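Local coordinates for protein alanine racemase (Enterococcus faecalis, PDB 3E6E) that belongs to the alanine racemase family, joining an N-terminal TIM-barrel domain to a C-terminal beta domain in a two-chain assembly, at residues L96-D101 / P121-P126; A66-A71 / S87-A92; S251-V256 / C317-A322. The protein carries 1 engineered substitution. All blocks are in the same frame, centred on the assembly; numbering follows the deposited sequence.

Contact 1: L96-D101 / P121-P126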
ATOM      1  N   LEU A  96      -3.474  -9.705 -27.400  1.00 25.11           N
ATOM      2  CA  LEU A  96      -2.859 -10.417 -26.287  1.00 24.28           C
ATOM      3  C   LEU A  96      -3.925 -11.349 -25.716  1.00 23.73           C
ATOM      4  O   LEU A  96      -3.634 -12.486 -25.336  1.00 24.51           O
ATOM      5  CB  LEU A  96      -2.365  -9.449 -25.205  1.00 25.05           C
ATOM      6  CG  LEU A  96      -1.261  -8.445 -25.562  1.00 25.31           C
ATOM      7  CD1 LEU A  96      -0.858  -7.699 -24.301  1.00 25.32           C
ATOM      8  CD2 LEU A  96      -0.052  -9.144 -26.162  1.00 24.72           C
ATOM      9  N   LEU A  97      -5.164 -10.867 -25.666  1.00 22.44           N
ATOM     10  CA  LEU A  97      -6.279 -11.670 -25.177  1.00 21.21           C
ATOM     11  C   LEU A  97      -6.274 -13.017 -25.907  1.00 21.66           C
ATOM     12  O   LEU A  97      -6.403 -14.084 -25.288  1.00 20.85           O
ATOM     13  CB  LEU A  97      -7.593 -10.944 -25.437  1.00 21.03           C
ATOM     14  CG  LEU A  97      -7.720  -9.605 -24.715  1.00 22.48           C
ATOM     15  CD1 LEU A  97      -8.981  -8.878 -25.139  1.00 22.28           C
ATOM     16  CD2 LEU A  97      -7.740  -9.858 -23.226  1.00 22.83           C
ATOM     17  N   ILE A  98      -6.121 -12.951 -27.230  1.00 21.37           N
ATOM     18  CA  ILE A  98      -6.072 -14.132 -28.085  1.00 19.95           C
ATOM     19  C   ILE A  98      -4.804 -14.925 -27.754  1.00 21.05           C
ATOM     20  O   ILE A  98      -4.826 -16.160 -27.652  1.00 19.63           O
ATOM     21  CB  ILE A  98      -6.052 -13.716 -29.600  1.00 19.40           C
ATOM     22  CG1 ILE A  98      -7.345 -12.966 -29.964  1.00 19.42           C
ATOM     23  CG2 ILE A  98      -5.854 -14.931 -30.497  1.00 16.99           C
ATOM     24  CD1 ILE A  98      -8.630 -13.755 -29.764  1.00 17.15           C
ATOM     25  N   GLN A  99      -3.701 -14.204 -27.571  1.00 21.61           N
ATOM     26  CA  GLN A  99      -2.426 -14.836 -27.267  1.00 23.49           C
ATOM     27  C   GLN A  99      -2.497 -15.725 -26.022  1.00 24.66           C
ATOM     28  O   GLN A  99      -2.073 -16.883 -26.055  1.00 25.30           O
ATOM     29  CB  GLN A  99      -1.347 -13.770 -27.091  1.00 24.80           C
ATOM     30  CG  GLN A  99       0.067 -14.283 -27.341  1.00 28.17           C
ATOM     31  CD  GLN A  99       1.149 -13.249 -27.018  1.00 30.15           C
ATOM     32  OE1 GLN A  99       1.117 -12.113 -27.502  1.00 29.11           O
ATOM     33  NE2 GLN A  99       2.119 -13.650 -26.198  1.00 32.46           N
ATOM     34  N   TYR A 100      -3.050 -15.196 -24.933  1.00 24.73           N
ATOM     35  CA  TYR A 100      -3.151 -15.956 -23.686  1.00 24.43           C
ATOM     36  C   TYR A 100      -4.518 -16.596 -23.461  1.00 24.51           C
ATOM     37  O   TYR A 100      -4.839 -16.990 -22.341  1.00 24.06           O
ATOM     38  CB  TYR A 100      -2.828 -15.047 -22.491  1.00 24.66           C
ATOM     39  CG  TYR A 100      -1.429 -14.468 -22.507  1.00 25.19           C
ATOM     40  CD1 TYR A 100      -1.120 -13.350 -23.275  1.00 22.28           C
ATOM     41  CD2 TYR A 100      -0.397 -15.075 -21.786  1.00 26.26           C
ATOM     42  CE1 TYR A 100       0.180 -12.852 -23.328  1.00 22.88           C
ATOM     43  CE2 TYR A 100       0.908 -14.589 -21.835  1.00 24.38           C
ATOM     44  CZ  TYR A 100       1.193 -13.481 -22.610  1.00 24.57           C
ATOM     45  OH  TYR A 100       2.503 -13.036 -22.699  1.00 23.96           O
ATOM     46  N   ASP A 101      -5.305 -16.714 -24.527  1.00 25.70           N
ATOM     47  CA  ASP A 101      -6.658 -17.280 -24.474  1.00 25.64           C
ATOM     48  C   ASP A 101      -7.354 -16.879 -23.195  1.00 24.75           C
ATOM     49  O   ASP A 101      -7.750 -17.718 -22.388  1.00 24.16           O
ATOM     50  CB  ASP A 101      -6.644 -18.809 -24.575  1.00 28.84           C
ATOM     51  CG  ASP A 101      -8.043 -19.389 -24.810  1.00 30.77           C
ATOM     52  OD1 ASP A 101      -8.634 -19.125 -25.880  1.00 32.11           O
ATOM     53  OD2 ASP A 101      -8.556 -20.103 -23.923  1.00 32.76           O
ATOM     54  N   PRO A 121     -11.539 -13.458 -39.167  1.00 65.49           N
ATOM     55  CA  PRO A 121     -12.681 -14.343 -39.412  1.00 66.59           C
ATOM     56  C   PRO A 121     -12.518 -15.749 -38.854  1.00 68.13           C
ATOM     57  O   PRO A 121     -13.328 -16.191 -38.037  1.00 69.02           O
ATOM     58  CB  PRO A 121     -12.795 -14.333 -40.929  1.00 66.50           C
ATOM     59  CG  PRO A 121     -12.455 -12.920 -41.249  1.00 66.63           C
ATOM     60  CD  PRO A 121     -11.246 -12.650 -40.367  1.00 65.63           C
ATOM     61  N   GLU A 122     -11.468 -16.445 -39.289  1.00 68.90           N
ATOM     62  CA  GLU A 122     -11.217 -17.812 -38.839  1.00 69.28           C
ATOM     63  C   GLU A 122      -9.886 -17.938 -38.105  1.00 68.90           C
ATOM     64  O   GLU A 122      -9.065 -18.794 -38.438  1.00 69.37           O
ATOM     65  CB  GLU A 122     -11.237 -18.764 -40.038  1.00 70.47           C
ATOM     66  CG  GLU A 122     -12.245 -19.917 -39.940  1.00 72.56           C
ATOM     67  CD  GLU A 122     -13.700 -19.456 -39.872  1.00 73.69           C
ATOM     68  OE1 GLU A 122     -14.606 -20.308 -40.023  1.00 73.98           O
ATOM     69  OE2 GLU A 122     -13.943 -18.249 -39.661  1.00 74.42           O
ATOM     70  N   SER A 123      -9.682 -17.085 -37.104  1.00 67.98           N
ATOM     71  CA  SER A 123      -8.454 -17.087 -36.310  1.00 66.77           C
ATOM     72  C   SER A 123      -8.305 -18.379 -35.508  1.00 65.19           C
ATOM     73  O   SER A 123      -7.335 -18.550 -34.761  1.00 65.67           O
ATOM     74  CB  SER A 123      -8.447 -15.886 -35.353  1.00 67.89           C
ATOM     75  OG  SER A 123      -7.351 -15.935 -34.450  1.00 69.42           O
ATOM     76  N   ASN A 124      -9.266 -19.283 -35.666  1.00 62.41           N
ATOM     77  CA  ASN A 124      -9.282 -20.526 -34.904  1.00 58.79           C
ATOM     78  C   ASN A 124      -9.095 -20.286 -33.409  1.00 55.47           C
ATOM     79  O   ASN A 124      -9.079 -21.228 -32.617  1.00 55.00           O
ATOM     80  CB  ASN A 124      -8.208 -21.485 -35.420  1.00 60.22           C
ATOM     81  CG  ASN A 124      -8.730 -22.424 -36.490  1.00 61.10           C
ATOM     82  OD1 ASN A 124      -9.139 -21.990 -37.567  1.00 61.42           O
ATOM     83  ND2 ASN A 124      -8.719 -23.719 -36.197  1.00 61.20           N
ATOM     84  N   THR A 125      -8.957 -19.020 -33.031  1.00 20.00           N
ATOM     85  CA  THR A 125      -8.990 -18.632 -31.626  1.00 20.00           C
ATOM     86  C   THR A 125     -10.057 -17.572 -31.371  1.00 20.00           C
ATOM     87  O   THR A 125      -9.798 -16.375 -31.489  1.00 41.52           O
ATOM     88  CB  THR A 125      -7.625 -18.094 -31.157  1.00 20.00           C
ATOM     89  OG1 THR A 125      -7.298 -16.907 -31.891  1.00 20.00           O
ATOM     90  CG2 THR A 125      -6.539 -19.136 -31.376  1.00 20.00           C
ATOM     91  N   PRO A 126     -11.258 -18.023 -31.021  1.00 38.01           N
ATOM     92  CA  PRO A 126     -12.375 -17.108 -30.744  1.00 35.83           C
ATOM     93  C   PRO A 126     -12.131 -16.282 -29.500  1.00 34.01           C
ATOM     94  O   PRO A 126     -11.440 -16.721 -28.584  1.00 35.91           O
ATOM     95  CB  PRO A 126     -13.561 -18.047 -30.544  1.00 35.34           C
ATOM     96  CG  PRO A 126     -13.184 -19.259 -31.324  1.00 36.93           C
ATOM     97  CD  PRO A 126     -11.724 -19.416 -31.000  1.00 36.72           C
TER

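Contact 2: A66-A71 / S87-A92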
ATOM      1  N   ALA A  66      -8.477  -8.546 -12.104  1.00 17.67           N
ATOM      2  CA  ALA A  66      -8.945  -7.241 -12.550  1.00 17.52           C
ATOM      3  C   ALA A  66      -8.191  -6.728 -13.759  1.00 18.54           C
ATOM      4  O   ALA A  66      -8.758  -6.017 -14.581  1.00 17.51           O
ATOM      5  CB  ALA A  66      -8.821  -6.238 -11.429  1.00 16.13           C
ATOM      6  N   LEU A  67      -6.916  -7.093 -13.870  1.00 19.79           N
ATOM      7  CA  LEU A  67      -6.086  -6.598 -14.958  1.00 21.14           C
ATOM      8  C   LEU A  67      -5.481  -7.620 -15.912  1.00 22.86           C
ATOM      9  O   LEU A  67      -5.100  -8.723 -15.518  1.00 24.04           O
ATOM     10  CB  LEU A  67      -4.956  -5.754 -14.376  1.00 20.23           C
ATOM     11  CG  LEU A  67      -5.330  -4.881 -13.183  1.00 18.54           C
ATOM     12  CD1 LEU A  67      -4.128  -4.048 -12.802  1.00 20.31           C
ATOM     13  CD2 LEU A  67      -6.501  -3.988 -13.526  1.00 20.09           C
ATOM     14  N   LEU A  68      -5.386  -7.227 -17.178  1.00 22.85           N
ATOM     15  CA  LEU A  68      -4.806  -8.086 -18.184  1.00 22.95           C
ATOM     16  C   LEU A  68      -3.446  -8.542 -17.675  1.00 22.92           C
ATOM     17  O   LEU A  68      -3.057  -9.698 -17.838  1.00 21.32           O
ATOM     18  CB  LEU A  68      -4.653  -7.319 -19.496  1.00 23.95           C
ATOM     19  CG  LEU A  68      -3.897  -8.082 -20.584  1.00 26.23           C
ATOM     20  CD1 LEU A  68      -4.387  -9.534 -20.659  1.00 26.80           C
ATOM     21  CD2 LEU A  68      -4.081  -7.368 -21.911  1.00 27.95           C
ATOM     22  N   ASP A  69      -2.735  -7.618 -17.038  1.00 24.94           N
ATOM     23  CA  ASP A  69      -1.419  -7.902 -16.479  1.00 26.20           C
ATOM     24  C   ASP A  69      -1.510  -9.056 -15.497  1.00 26.58           C
ATOM     25  O   ASP A  69      -0.730 -10.005 -15.569  1.00 26.43           O
ATOM     26  CB  ASP A  69      -0.883  -6.686 -15.737  1.00 26.96           C
ATOM     27  CG  ASP A  69      -0.815  -5.464 -16.604  1.00 29.30           C
ATOM     28  OD1 ASP A  69       0.195  -5.285 -17.315  1.00 28.87           O
ATOM     29  OD2 ASP A  69      -1.785  -4.681 -16.579  1.00 34.14           O
ATOM     30  N   GLU A  70      -2.464  -8.965 -14.575  1.00 27.48           N
ATOM     31  CA  GLU A  70      -2.651 -10.003 -13.564  1.00 29.50           C
ATOM     32  C   GLU A  70      -2.902 -11.329 -14.257  1.00 30.50           C
ATOM     33  O   GLU A  70      -2.437 -12.383 -13.800  1.00 32.15           O
ATOM     34  CB  GLU A  70      -3.832  -9.657 -12.651  1.00 29.31           C
ATOM     35  CG  GLU A  70      -3.663  -8.336 -11.912  1.00 30.84           C
ATOM     36  CD  GLU A  70      -4.891  -7.950 -11.118  1.00 33.23           C
ATOM     37  OE1 GLU A  70      -4.864  -6.903 -10.435  1.00 35.45           O
ATOM     38  OE2 GLU A  70      -5.888  -8.695 -11.174  1.00 35.66           O
ATOM     39  N   ALA A  71      -3.628 -11.257 -15.371  1.00 30.68           N
ATOM     40  CA  ALA A  71      -3.976 -12.428 -16.180  1.00 29.26           C
ATOM     41  C   ALA A  71      -2.736 -13.084 -16.784  1.00 27.74           C
ATOM     42  O   ALA A  71      -2.529 -14.287 -16.655  1.00 27.53           O
ATOM     43  CB  ALA A  71      -4.948 -12.017 -17.293  1.00 27.90           C
ATOM     44  N   SER A  87     -12.904  -6.610 -15.573  1.00 24.87           N
ATOM     45  CA  SER A  87     -13.228  -5.265 -16.041  1.00 26.99           C
ATOM     46  C   SER A  87     -12.985  -5.142 -17.532  1.00 27.44           C
ATOM     47  O   SER A  87     -12.560  -6.091 -18.186  1.00 27.56           O
ATOM     48  CB  SER A  87     -12.412  -4.190 -15.316  1.00 28.23           C
ATOM     49  OG  SER A  87     -12.858  -2.884 -15.687  1.00 28.84           O
ATOM     50  N   VAL A  88     -13.272  -3.967 -18.072  1.00 26.39           N
ATOM     51  CA  VAL A  88     -13.057  -3.748 -19.480  1.00 25.75           C
ATOM     52  C   VAL A  88     -11.546  -3.783 -19.702  1.00 25.37           C
ATOM     53  O   VAL A  88     -10.776  -3.507 -18.784  1.00 27.01           O
ATOM     54  CB  VAL A  88     -13.639  -2.389 -19.903  1.00 24.74           C
ATOM     55  CG1 VAL A  88     -15.103  -2.336 -19.539  1.00 24.36           C
ATOM     56  CG2 VAL A  88     -12.921  -1.270 -19.203  1.00 25.91           C
ATOM     57  N   VAL A  89     -11.126  -4.163 -20.903  1.00 24.23           N
ATOM     58  CA  VAL A  89      -9.713  -4.208 -21.239  1.00 22.44           C
ATOM     59  C   VAL A  89      -9.585  -3.390 -22.494  1.00 23.47           C
ATOM     60  O   VAL A  89     -10.293  -3.622 -23.465  1.00 25.45           O
ATOM     61  CB  VAL A  89      -9.224  -5.635 -21.522  1.00 21.82           C
ATOM     62  CG1 VAL A  89      -7.813  -5.595 -22.059  1.00 19.93           C
ATOM     63  CG2 VAL A  89      -9.267  -6.464 -20.245  1.00 21.10           C
ATOM     64  N   ASP A  90      -8.685  -2.426 -22.471  1.00 25.07           N
ATOM     65  CA  ASP A  90      -8.480  -1.548 -23.605  1.00 26.68           C
ATOM     66  C   ASP A  90      -8.289  -2.271 -24.936  1.00 27.67           C
ATOM     67  O   ASP A  90      -7.385  -3.098 -25.093  1.00 28.22           O
ATOM     68  CB  ASP A  90      -7.297  -0.621 -23.328  1.00 27.60           C
ATOM     69  CG  ASP A  90      -7.267   0.558 -24.267  1.00 30.74           C
ATOM     70  OD1 ASP A  90      -6.774   0.399 -25.406  1.00 30.69           O
ATOM     71  OD2 ASP A  90      -7.769   1.637 -23.872  1.00 31.60           O
ATOM     72  N   LEU A  91      -9.157  -1.931 -25.890  1.00 29.20           N
ATOM     73  CA  LEU A  91      -9.159  -2.498 -27.244  1.00 29.87           C
ATOM     74  C   LEU A  91      -7.794  -2.787 -27.841  1.00 30.33           C
ATOM     75  O   LEU A  91      -7.629  -3.728 -28.621  1.00 31.53           O
ATOM     76  CB  LEU A  91      -9.915  -1.571 -28.197  1.00 28.72           C
ATOM     77  CG  LEU A  91     -11.440  -1.608 -28.060  1.00 29.33           C
ATOM     78  CD1 LEU A  91     -12.072  -0.496 -28.900  1.00 28.00           C
ATOM     79  CD2 LEU A  91     -11.940  -2.984 -28.496  1.00 27.36           C
ATOM     80  N   ALA A  92      -6.815  -1.976 -27.467  1.00 30.03           N
ATOM     81  CA  ALA A  92      -5.469  -2.136 -27.982  1.00 29.96           C
ATOM     82  C   ALA A  92      -4.807  -3.473 -27.620  1.00 30.01           C
ATOM     83  O   ALA A  92      -3.824  -3.857 -28.255  1.00 30.41           O
ATOM     84  CB  ALA A  92      -4.609  -0.976 -27.508  1.00 28.97           C
TER

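Contact 3: S251-V256 / C317-A322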
ATOM      1  N   SER A 251       6.316  -9.593  13.510  1.00 13.57           N
ATOM      2  CA  SER A 251       7.538  -8.805  13.472  1.00 15.95           C
ATOM      3  C   SER A 251       8.213  -9.120  14.793  1.00 17.95           C
ATOM      4  O   SER A 251       7.905 -10.144  15.412  1.00 19.24           O
ATOM      5  CB  SER A 251       7.224  -7.313  13.381  1.00 16.13           C
ATOM      6  OG  SER A 251       8.398  -6.568  13.093  1.00 14.17           O
ATOM      7  N   GLU A 252       9.129  -8.267  15.232  1.00 19.68           N
ATOM      8  CA  GLU A 252       9.785  -8.504  16.514  1.00 22.53           C
ATOM      9  C   GLU A 252      10.469  -7.268  17.067  1.00 21.91           C
ATOM     10  O   GLU A 252      10.857  -6.368  16.326  1.00 22.21           O
ATOM     11  CB  GLU A 252      10.796  -9.660  16.402  1.00 24.10           C
ATOM     12  CG  GLU A 252      12.067  -9.352  15.640  1.00 27.25           C
ATOM     13  CD  GLU A 252      12.920 -10.599  15.406  1.00 29.94           C
ATOM     14  OE1 GLU A 252      14.133 -10.468  15.116  1.00 30.05           O
ATOM     15  OE2 GLU A 252      12.370 -11.716  15.506  1.00 31.01           O
ATOM     16  N   LEU A 253      10.596  -7.247  18.391  1.00 21.12           N
ATOM     17  CA  LEU A 253      11.230  -6.158  19.116  1.00 18.77           C
ATOM     18  C   LEU A 253      12.684  -6.011  18.705  1.00 18.91           C
ATOM     19  O   LEU A 253      13.450  -6.966  18.774  1.00 19.24           O
ATOM     20  CB  LEU A 253      11.151  -6.440  20.610  1.00 16.73           C
ATOM     21  CG  LEU A 253       9.748  -6.345  21.193  1.00 14.70           C
ATOM     22  CD1 LEU A 253       9.750  -6.830  22.615  1.00 12.45           C
ATOM     23  CD2 LEU A 253       9.264  -4.912  21.105  1.00 14.35           C
ATOM     24  N   ILE A 254      13.055  -4.814  18.265  1.00 19.36           N
ATOM     25  CA  ILE A 254      14.426  -4.548  17.855  1.00 21.11           C
ATOM     26  C   ILE A 254      15.081  -3.544  18.807  1.00 22.90           C
ATOM     27  O   ILE A 254      16.290  -3.326  18.751  1.00 24.16           O
ATOM     28  CB  ILE A 254      14.492  -4.001  16.399  1.00 20.37           C
ATOM     29  CG1 ILE A 254      13.778  -2.655  16.298  1.00 19.82           C
ATOM     30  CG2 ILE A 254      13.834  -4.989  15.441  1.00 19.08           C
ATOM     31  CD1 ILE A 254      13.916  -2.021  14.933  1.00 19.61           C
ATOM     32  N   HIS A 255      14.277  -2.938  19.681  1.00 25.03           N
ATOM     33  CA  HIS A 255      14.766  -1.968  20.661  1.00 28.20           C
ATOM     34  C   HIS A 255      13.889  -1.980  21.915  1.00 29.49           C
ATOM     35  O   HIS A 255      12.657  -2.021  21.819  1.00 30.15           O
ATOM     36  CB  HIS A 255      14.769  -0.551  20.086  1.00 28.95           C
ATOM     37  CG  HIS A 255      15.519   0.437  20.927  1.00 32.66           C
ATOM     38  ND1 HIS A 255      15.118   1.750  21.073  1.00 35.58           N
ATOM     39  CD2 HIS A 255      16.674   0.319  21.626  1.00 33.42           C
ATOM     40  CE1 HIS A 255      15.993   2.396  21.823  1.00 33.81           C
ATOM     41  NE2 HIS A 255      16.947   1.551  22.172  1.00 34.13           N
ATOM     42  N   VAL A 256      14.527  -1.939  23.083  1.00 28.38           N
ATOM     43  CA  VAL A 256      13.813  -1.950  24.354  1.00 27.80           C
ATOM     44  C   VAL A 256      14.475  -0.990  25.340  1.00 28.22           C
ATOM     45  O   VAL A 256      15.693  -0.993  25.512  1.00 28.83           O
ATOM     46  CB  VAL A 256      13.813  -3.351  24.989  1.00 28.92           C
ATOM     47  CG1 VAL A 256      13.026  -3.328  26.295  1.00 29.19           C
ATOM     48  CG2 VAL A 256      13.237  -4.372  24.022  1.00 29.86           C
ATOM     49  N   CYS A 317       7.204   1.731  14.887  1.00 19.17           N
ATOM     50  CA  CYS A 317       6.293   2.261  15.880  1.00 19.22           C
ATOM     51  C   CYS A 317       6.652   1.731  17.257  1.00 19.34           C
ATOM     52  O   CYS A 317       7.203   0.635  17.398  1.00 19.40           O
ATOM     53  CB  CYS A 317       4.837   1.930  15.514  1.00 19.50           C
ATOM     54  SG  CYS A 317       4.392   0.192  15.376  1.00 21.47           S
ATOM     55  N   MET A 318       6.367   2.521  18.279  1.00 20.70           N
ATOM     56  CA  MET A 318       6.688   2.102  19.634  1.00 22.89           C
ATOM     57  C   MET A 318       5.460   1.692  20.430  1.00 23.72           C
ATOM     58  O   MET A 318       4.398   2.321  20.347  1.00 23.81           O
ATOM     59  CB  MET A 318       7.447   3.197  20.384  1.00 21.57           C
ATOM     60  CG  MET A 318       7.525   4.525  19.679  1.00 24.10           C
ATOM     61  SD  MET A 318       8.616   4.513  18.253  1.00 21.41           S
ATOM     62  CE  MET A 318       7.483   5.017  16.993  1.00 26.29           C
ATOM     63  N   ILE A 319       5.633   0.630  21.209  1.00 24.50           N
ATOM     64  CA  ILE A 319       4.575   0.069  22.029  1.00 26.87           C
ATOM     65  C   ILE A 319       4.948   0.031  23.505  1.00 28.50           C
ATOM     66  O   ILE A 319       6.125   0.025  23.873  1.00 28.58           O
ATOM     67  CB  ILE A 319       4.241  -1.373  21.579  1.00 28.18           C
ATOM     68  CG1 ILE A 319       5.444  -2.288  21.826  1.00 27.19           C
ATOM     69  CG2 ILE A 319       3.862  -1.383  20.097  1.00 27.79           C
ATOM     70  CD1 ILE A 319       5.271  -3.680  21.278  1.00 30.59           C
ATOM     71  N   ARG A 320       3.920  -0.014  24.345  1.00 31.47           N
ATOM     72  CA  ARG A 320       4.077  -0.048  25.791  1.00 32.69           C
ATOM     73  C   ARG A 320       4.073  -1.479  26.290  1.00 32.55           C
ATOM     74  O   ARG A 320       3.033  -2.136  26.330  1.00 32.68           O
ATOM     75  CB  ARG A 320       2.946   0.753  26.442  1.00 34.44           C
ATOM     76  CG  ARG A 320       2.582   0.356  27.859  1.00 38.02           C
ATOM     77  CD  ARG A 320       1.064   0.260  27.956  1.00 41.15           C
ATOM     78  NE  ARG A 320       0.447   1.341  28.718  1.00 41.77           N
ATOM     79  CZ  ARG A 320       0.760   2.627  28.608  1.00 43.03           C
ATOM     80  NH1 ARG A 320       1.699   3.017  27.761  1.00 43.78           N
ATOM     81  NH2 ARG A 320       0.128   3.527  29.352  1.00 43.89           N
ATOM     82  N   LEU A 321       5.255  -1.954  26.659  1.00 33.11           N
ATOM     83  CA  LEU A 321       5.429  -3.307  27.164  1.00 33.97           C
ATOM     84  C   LEU A 321       5.122  -3.338  28.652  1.00 36.34           C
ATOM     85  O   LEU A 321       5.657  -2.548  29.420  1.00 36.77           O
ATOM     86  CB  LEU A 321       6.871  -3.761  26.924  1.00 32.51           C
ATOM     87  CG  LEU A 321       7.256  -3.883  25.451  1.00 29.66           C
ATOM     88  CD1 LEU A 321       8.758  -4.124  25.296  1.00 26.95           C
ATOM     89  CD2 LEU A 321       6.444  -5.017  24.847  1.00 28.37           C
ATOM     90  N   ALA A 322       4.252  -4.260  29.051  1.00 39.77           N
ATOM     91  CA  ALA A 322       3.864  -4.390  30.451  1.00 43.36           C
ATOM     92  C   ALA A 322       4.688  -5.464  31.154  1.00 45.25           C
ATOM     93  O   ALA A 322       4.148  -6.464  31.629  1.00 45.36           O
ATOM     94  CB  ALA A 322       2.380  -4.700  30.563  1.00 44.19           C
TER

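Contact 1: L96-D101 / P121-P126
Ile-98 and Thr-125 carry this contact, their side chains crossing obliquely at the surface where the end of a helix meets a loop. The isoleucine leaves its helix at a tangent to the 121-126 loop and bends back toward it through both of its branches. One branch, the methyl CG2, lies anti to the backbone N (chi1, measured to CG1, is -63°) and is 3.7 Å from Thr-125 CB, although its fit against the threonine hydroxyl is doubtful, the two being modelled too close. The longer branch passes along the backbone of the loop instead: its terminal CD1 stands 3.3 Å from the carbonyl O of Thr-125 and 4.3 Å from Pro-126 O, a methyl in van der Waals contact with two carbonyl oxygens. The same CG2 also lies 4.3 Å from Ser-123 OG. Within the loop, Ser-123 OG and Thr-125 OG1 are hydrogen-bonded at 2.7 Å, either hydroxyl being the possible donor, but the place of OG1 is unsure and the serine is poorly ordered. Just beyond Ile-98 the helix ends in a Schellman motif, with Asp-101 at positive phi (37°) as its C-prime residue and a weak bond of 3.2 Å from Asp-101 N to Ile-98 O. Arg-128 forms a salt bridge with Asp-101 OD1, while Arg-75 bonds the carbonyls of Tyr-100 and Asp-101. The contact thus lies between helix 94-99, whose capping turn leads to strand 103-106, and the loop from helix 109-117 into the adjacent parallel strand 129-132, with helix 68-76 packed against Leu-96 and Tyr-100.

Contact 2: A66-A71 / S87-A92
Ala-66 and Leu-68 run beside Ser-87 and Val-89 with their CA atoms still well separated, Ala-66 to Ser-87 at 5.9 Å and Leu-68 to Val-89 at 7.0 Å. The Ala-66 carbonyl O faces the CB of Ser-87 at 4.2 Å, and from there the first chain turns into a helix with Leu-67 as N-cap. Glu-70 folds back over this start: its OE2 accepts from Ala-66 N at 2.8 Å, the N approaching from 38° out of the carboxylate plane, and more weakly from Leu-67 N. Both segments follow neighbouring parallel strands, 62-65 and 83-85, at the C-terminal mouth of the TIM barrel, and the side chain of Ala-66 lies about 7 Å from the bound D-[3-hydroxy-2-methyl-5-phosphonooxymethyl-pyridin-4-ylmethyl]-N,O-cycloserylamide and against Lys-40 of its pocket. Further from the ligand the contact becomes apolar. Leu-68 and Val-89 cross at about a right angle, Leu-68 CD2 meeting Val-89 CG1 at 4.1 Å. Val-89 CG1 itself, and the CG that carries Leu-68 CD2 (chi1 173°), stand opposite their backbone N. Beyond Val-89, Asp-90 OD1 accepts from Ala-92 N in an Asx turn, while Glu-70 OE1 forms a salt bridge to Arg-365 of the second subunit.

Contact 3: S251-V256 / C317-A322
Ile-319 and Leu-321, two residues apart on strand 317-321, both reach Leu-253, which sits where strand 249-259 is interrupted. The strand begins at Cys-317, backbone-bonded to Val-282 of strand 277-282; just ahead of it in sequence, Cys-313, Met-314 and Asp-315 belong to a ligand pocket. Met-318 is turned to Ile-279 and to Arg-139 of the second subunit. At Ile-319 the contact proper starts. Its CG1 branch is wedged between backbone N and carbonyl carbon (chi1 65°), and the extended chain beyond carries CD1 obliquely to Leu-253 CD2, 4.2 Å away. Arg-320 faces elsewhere, its NH1 bonded to the hydroxyl of Tyr-271. Leu-321 then points toward segment 251-256 and meets Leu-253 tip to tip, CD1 to CD1, at 3.9 Å; the same Leu-321 methyl lies 4.5 Å from Val-256 CG1. The two delta methyls of Leu-253 are therefore shared out, CD1 to Leu-321 and CD2 to Ile-319. Val-299, Val-301 and Cys-306 add to the apolar surroundings of Ile-319. The two segments are not neighbours in the sheet: each pairs antiparallel with strand 277-282, and the sheet curls until the pairings close through strands 330-332, 298-301 and 304-309. Side chains meeting across the interior from non-adjacent strands fit the core of a closed beta barrel, consistent with the C-terminal domain of this family.

Followed from the N terminus, the three contacts close separate loops in series, and none nests in or crosses another. Contact 2 comes first, bridging the rest of helix 68-76 and strand 83-85. Contact 1 follows directly, enclosing strand 103-106 and helix 109-117, so both tie successive beta-alpha units of the TIM barrel. They touch where Leu-96 CD1 packs on Leu-68 CD2 at 4.0 Å. Contact 3 closes a longer, helix-free excursion of strands and loops in the C-terminal domain, its centre about 43 Å from that of contact 2. Across the dimer, however, Val-88 of contact 2 packs on Ile-254 of the second subunit, so contact 2 of one chain adjoins the contact 3 region of the other.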